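PDB 2II1: acetamidase from Bacillus halodurans, which binds calcium ions and probably hydrolyses carbon-nitrogen bonds other than peptide bonds in linear amides. Local coordinates for residues 146-151 with 278-283. Sequence-based numbering, arbitrary orientation.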
loop_
_atom_site.group_PDB
_atom_site.type_symbol
_atom_site.label_atom_id
_atom_site.label_comp_id
_atom_site.label_asym_id
_atom_site.label_seq_id
_atom_site.Cartn_x
_atom_site.Cartn_y
_atom_site.Cartn_z
ATOM N N ASN A 146 23.873 1.390 -5.779
ATOM C CA ASN A 146 23.064 0.549 -4.866
ATOM C C ASN A 146 21.825 1.255 -4.311
ATOM O O ASN A 146 20.817 0.603 -4.063
ATOM C CB ASN A 146 23.897 0.018 -3.665
ATOM C CG ASN A 146 24.873 -1.113 -4.046
ATOM O OD1 ASN A 146 24.968 -1.507 -5.209
ATOM N ND2 ASN A 146 25.592 -1.647 -3.048
ATOM N N GLY A 147 21.898 2.574 -4.103
ATOM C CA GLY A 147 20.740 3.345 -3.579
ATOM C C GLY A 147 19.504 3.435 -4.478
ATOM O O GLY A 147 18.447 3.905 -4.041
ATOM N N THR A 148 19.644 2.998 -5.734
ATOM C CA THR A 148 18.610 3.115 -6.757
ATOM C C THR A 148 18.122 1.693 -7.079
ATOM O O THR A 148 18.939 0.846 -7.436
ATOM C CB THR A 148 19.183 3.814 -8.038
ATOM O OG1 THR A 148 19.701 5.099 -7.687
ATOM C CG2 THR A 148 18.112 4.034 -9.131
ATOM N N PRO A 149 16.798 1.418 -6.932
ATOM C CA PRO A 149 16.263 0.163 -7.456
ATOM C C PRO A 149 16.058 0.212 -8.980
ATOM O O PRO A 149 16.070 1.297 -9.589
ATOM C CB PRO A 149 14.927 -0.027 -6.679
ATOM C CG PRO A 149 14.489 1.320 -6.332
ATOM C CD PRO A 149 15.742 2.236 -6.309
ATOM N N GLY A 150 15.889 -0.964 -9.570
ATOM C CA GLY A 150 15.647 -1.137 -10.999
ATOM C C GLY A 150 15.173 -2.568 -11.270
ATOM O O GLY A 150 14.845 -3.301 -10.323
ATOM N N PRO A 151 15.120 -2.976 -12.557
ATOM C CA PRO A 151 14.704 -4.344 -12.861
ATOM C C PRO A 151 15.592 -5.430 -12.197
ATOM O O PRO A 151 15.141 -6.557 -11.992
ATOM C CB PRO A 151 14.786 -4.412 -14.389
ATOM C CG PRO A 151 14.777 -2.971 -14.877
ATOM C CD PRO A 151 15.449 -2.196 -13.768
ATOM N N ASN A 278 13.584 6.723 -2.179
ATOM C CA ASN A 278 14.802 6.462 -2.956
ATOM C C ASN A 278 14.685 7.148 -4.321
ATOM O O ASN A 278 13.586 7.610 -4.669
ATOM C CB ASN A 278 15.048 4.949 -3.053
ATOM C CG ASN A 278 15.285 4.316 -1.692
ATOM O OD1 ASN A 278 15.815 4.963 -0.763
ATOM N ND2 ASN A 278 14.885 3.046 -1.554
ATOM N N PRO A 279 15.812 7.282 -5.073
ATOM C CA PRO A 279 15.756 7.959 -6.368
ATOM C C PRO A 279 14.750 7.368 -7.343
ATOM O O PRO A 279 14.244 8.081 -8.218
ATOM C CB PRO A 279 17.182 7.844 -6.891
ATOM C CG PRO A 279 17.999 7.756 -5.663
ATOM C CD PRO A 279 17.195 6.909 -4.740
ATOM N N LEU A 280 14.443 6.085 -7.194
ATOM C CA LEU A 280 13.246 5.557 -7.804
ATOM C C LEU A 280 12.361 5.051 -6.662
ATOM O O LEU A 280 12.852 4.646 -5.603
ATOM C CB LEU A 280 13.550 4.515 -8.914
ATOM C CG LEU A 280 14.314 4.970 -10.176
ATOM C CD1 LEU A 280 14.215 3.953 -11.305
ATOM C CD2 LEU A 280 13.786 6.277 -10.647
ATOM N N LYS A 281 11.055 5.173 -6.856
ATOM C CA LYS A 281 10.059 4.708 -5.898
ATOM C C LYS A 281 9.682 3.240 -6.245
ATOM O O LYS A 281 9.739 2.824 -7.395
ATOM C CB LYS A 281 8.814 5.623 -5.921
ATOM C CG LYS A 281 9.081 7.129 -6.023
ATOM C CD LYS A 281 9.838 7.653 -4.831
ATOM C CE LYS A 281 10.279 9.118 -5.030
ATOM N NZ LYS A 281 11.422 9.458 -4.098
ATOM N N THR A 282 9.286 2.450 -5.256
ATOM C CA THR A 282 9.010 1.027 -5.491
ATOM C C THR A 282 7.630 0.673 -4.961
ATOM O O THR A 282 7.261 1.106 -3.890
ATOM C CB THR A 282 10.042 0.147 -4.813
ATOM O OG1 THR A 282 11.340 0.513 -5.281
ATOM C CG2 THR A 282 9.782 -1.346 -5.106
ATOM N N ALA A 283 6.898 -0.123 -5.732
ATOM C CA ALA A 283 5.539 -0.583 -5.434
ATOM C C ALA A 283 5.483 -2.064 -5.715
ATOM O O ALA A 283 6.342 -2.591 -6.459
ATOM C CB ALA A 283 4.527 0.148 -6.299
#
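One face of the Pro149 ring has Leu280 CB over it, 4.1 Å from CD, while Thr282 OG1 stands almost in the ring plane at the CG edge, 3.4 Å from that atom. A proline suits this place because its compact, rigid ring packs against Leu280 and Thr282 and brings no N-H that would need a partner. On the second pyrrolidine, Pro279, two loop oxygens come obliquely onto one face: Gly147 O nearest CD, at 3.3 Å, and Thr148 OG1 toward CG, at 3.7 Å. An apolar ring here offers C-H groups to both. Thr148 is divided by its chi1 of -58°, which sets OG1 beside its own backbone N and obliquely above the CB–CG side of Pro279, whereas CG2, anti to that N, reaches Leu280 CG at 4.0 Å; threonine thus serves a polar and an apolar neighbour.

In the fold, the loop joining strands 144-145 and 153-155 here rests on the turn leading from strand 270-275 into its antiparallel neighbour 281-288 of the large mixed sheet. Thr282 OG1 is hydrogen-bonded to Ser231 and Gln275, so it can border Pro149 while buried. Asn278 lays CB against Gly147 O at 3.7 Å, and its amide suits the site by giving an N-H from ND2 to the carboxylate of Asp157, a calcium ligand. Gly147 O accepts a hydrogen bond from ND2 of Asn155, another ligand of the same calcium, so Gly147 and Asn278 stand in the second shell of that ion. Leu280, branched and apolar to match a proline and a methyl, brings CD1 to 3.7 Å from Pro149 O.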